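Acetyl-CoA acetyltransferase (Bacillus anthracis, PDB 3SS6) probably catalyses the thiolase reaction, the reversible condensation of two acetyl-CoA molecules to acetoacetyl-CoA with release of free coenzyme A. Local coordinates at residues E141-D144 against L150-P153. Sequence-based numbering, arbitrary orientation.
Sequences EIRD and LEDP. With SO4 (sulfate ion), chain E.
Arg143 and Glu151 meet in a salt-bridge network at the surface of the thiolase fold, joining the short strand 140-144 to the loop that follows helix 145-149. From CB the arginine chain sets off with CG anti to its carbonyl carbon (chi1 -58°) and then bends about the CB-CG and CG-CD bonds, so that the guanidinium stands off the strand, with NH1 turned toward Glu141 and NH2 toward the loop. NE forms a salt bridge with Glu148 of the intervening helix. Arg143 NH1 turns to Glu141, two residues back on the strand, bonding its OE1 at 3.0 Å on the syn side but tilted 28° from the carboxylate plane, and makes a longer, weak bond to OE2. The Glu141 carboxyl carbon lies at the guanidinium edge. Arg143 NH2 completes the set with a weak, bent bond of 3.5 Å to Glu151 OE1, the sole direct contact between the segments. Glu151 arrives fully extended, crossing the arginine at about a right angle, with its carboxylate turned 41° from the guanidinium plane. Three carboxylates thus share one arginine, which probably eases the repulsion among them. The strand itself pairs with Ala127 through Arg143 and continues into a second subunit through Ile142, placing the network beside an interface of the tetramer. Beside Glu141 a sulfate, probably from the crystallisation liquor, accepts a nearly straight bond from the backbone N to its O3. A water spans the weak link, donating to Glu151 OE2 at 3.0 Å and accepting weakly from Arg143 NH2 at 3.4 Å.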
ATOM      1  N   GLU A 141       0.654  -3.507  -8.650  1.00 17.16           N
ATOM      2  CA  GLU A 141       1.816  -4.170  -8.104  1.00 18.26           C
ATOM      3  C   GLU A 141       2.429  -3.371  -6.977  1.00 17.95           C
ATOM      4  O   GLU A 141       2.651  -2.179  -7.111  1.00 22.08           O
ATOM      5  CB  GLU A 141       2.883  -4.330  -9.186  1.00 27.68           C
ATOM      6  CG  GLU A 141       3.046  -5.720  -9.741  1.00 38.48           C
ATOM      7  CD  GLU A 141       4.406  -5.923 -10.378  1.00 42.33           C
ATOM      8  OE1 GLU A 141       4.817  -5.069 -11.181  1.00 47.70           O
ATOM      9  OE2 GLU A 141       5.065  -6.931 -10.076  1.00 40.56           O
ATOM     10  N   ILE A 142       2.710  -4.030  -5.866  1.00 15.15           N
ATOM     11  CA  ILE A 142       3.472  -3.373  -4.819  1.00 14.08           C
ATOM     12  C   ILE A 142       4.906  -3.887  -4.948  1.00 13.75           C
ATOM     13  O   ILE A 142       5.161  -5.084  -4.867  1.00 16.18           O
ATOM     14  CB  ILE A 142       2.871  -3.598  -3.412  1.00 18.89           C
ATOM     15  CG1 ILE A 142       3.714  -2.871  -2.367  1.00 17.76           C
ATOM     16  CG2 ILE A 142       2.758  -5.070  -3.079  1.00 22.76           C
ATOM     17  CD1 ILE A 142       3.047  -2.787  -1.017  1.00 22.42           C
ATOM     18  N   ARG A 143       5.829  -2.966  -5.193  1.00 13.59           N
ATOM     19  CA  ARG A 143       7.152  -3.338  -5.682  1.00 13.33           C
ATOM     20  C   ARG A 143       8.194  -3.434  -4.585  1.00 13.95           C
ATOM     21  O   ARG A 143       8.360  -2.532  -3.770  1.00 13.71           O
ATOM     22  CB  ARG A 143       7.604  -2.331  -6.744  1.00 16.21           C
ATOM     23  CG  ARG A 143       6.646  -2.226  -7.927  1.00 18.84           C
ATOM     24  CD  ARG A 143       6.863  -3.354  -8.939  1.00 20.59           C
ATOM     25  NE  ARG A 143       8.152  -3.225  -9.620  1.00 22.67           N
ATOM     26  CZ  ARG A 143       8.558  -4.016 -10.611  1.00 29.01           C
ATOM     27  NH1 ARG A 143       7.776  -4.996 -11.043  1.00 30.51           N
ATOM     28  NH2 ARG A 143       9.748  -3.829 -11.172  1.00 30.58           N
ATOM     29  N   ASP A 144       8.896  -4.559  -4.563  1.00 12.38           N
ATOM     30  CA  ASP A 144       9.987  -4.754  -3.617  1.00 10.79           C
ATOM     31  C   ASP A 144      11.215  -4.005  -4.137  1.00 11.61           C
ATOM     32  O   ASP A 144      11.719  -4.319  -5.219  1.00 13.12           O
ATOM     33  CB  ASP A 144      10.290  -6.257  -3.545  1.00 12.90           C
ATOM     34  CG  ASP A 144      11.420  -6.589  -2.588  1.00 13.03           C
ATOM     35  OD1 ASP A 144      12.144  -5.674  -2.141  1.00 14.33           O
ATOM     36  OD2 ASP A 144      11.564  -7.785  -2.267  1.00 17.69           O
ATOM     37  N   LEU A 150      17.752  -5.424  -8.405  1.00 18.67           N
ATOM     38  CA  LEU A 150      18.380  -6.602  -9.012  1.00 21.89           C
ATOM     39  C   LEU A 150      17.964  -6.822 -10.459  1.00 21.71           C
ATOM     40  O   LEU A 150      18.400  -7.781 -11.088  1.00 23.25           O
ATOM     41  CB  LEU A 150      18.026  -7.877  -8.234  1.00 24.84           C
ATOM     42  CG  LEU A 150      18.347  -7.948  -6.744  1.00 29.64           C
ATOM     43  CD1 LEU A 150      17.776  -9.229  -6.141  1.00 30.80           C
ATOM     44  CD2 LEU A 150      19.836  -7.867  -6.521  1.00 32.96           C
ATOM     45  N   GLU A 151      17.091  -5.961 -10.973  1.00 18.54           N
ATOM     46  CA  GLU A 151      16.613  -6.089 -12.343  1.00 17.43           C
ATOM     47  C   GLU A 151      17.226  -4.999 -13.203  1.00 18.08           C
ATOM     48  O   GLU A 151      17.176  -3.826 -12.845  1.00 19.91           O
ATOM     49  CB  GLU A 151      15.080  -5.963 -12.376  1.00 20.13           C
ATOM     50  CG  GLU A 151      14.485  -6.166 -13.743  1.00 22.07           C
ATOM     51  CD  GLU A 151      12.973  -5.944 -13.790  1.00 30.81           C
ATOM     52  OE1 GLU A 151      12.390  -5.452 -12.796  1.00 29.30           O
ATOM     53  OE2 GLU A 151      12.372  -6.261 -14.834  1.00 34.76           O
ATOM     54  N   ASP A 152      17.790  -5.362 -14.348  1.00 18.16           N
ATOM     55  CA  ASP A 152      18.355  -4.331 -15.215  1.00 18.00           C
ATOM     56  C   ASP A 152      17.269  -3.352 -15.679  1.00 18.89           C
ATOM     57  O   ASP A 152      16.202  -3.766 -16.110  1.00 19.61           O
ATOM     58  CB  ASP A 152      19.040  -4.958 -16.418  1.00 21.05           C
ATOM     59  CG  ASP A 152      19.703  -3.929 -17.284  1.00 24.77           C
ATOM     60  OD1 ASP A 152      19.039  -3.444 -18.219  1.00 25.36           O
ATOM     61  OD2 ASP A 152      20.871  -3.585 -17.004  1.00 24.43           O
ATOM     62  N   PRO A 153      17.539  -2.042 -15.578  1.00 18.28           N
ATOM     63  CA  PRO A 153      16.456  -1.075 -15.825  1.00 20.50           C
ATOM     64  C   PRO A 153      16.163  -0.832 -17.299  1.00 21.77           C
ATOM     65  O   PRO A 153      15.117  -0.247 -17.615  1.00 22.90           O
ATOM     66  CB  PRO A 153      16.980   0.214 -15.179  1.00 21.94           C
ATOM     67  CG  PRO A 153      18.484   0.056 -15.166  1.00 20.58           C
ATOM     68  CD  PRO A 153      18.717  -1.418 -14.952  1.00 20.89           C
TER
HETATM   69  S   SO4 E 394       1.496  -1.117 -11.305  0.50 28.31           S
HETATM   70  O1  SO4 E 394       2.644  -0.240 -11.045  0.50 26.12           O
HETATM   71  O2  SO4 E 394       1.985  -2.430 -11.706  0.50 27.60           O
HETATM   72  O3  SO4 E 394       0.674  -1.261 -10.121  0.50 20.83           O
HETATM   73  O4  SO4 E 394       0.692  -0.552 -12.383  0.50 32.38           O
HETATM   74  O   HOH W   1       9.792  -4.900 -14.368  1.00 51.05           O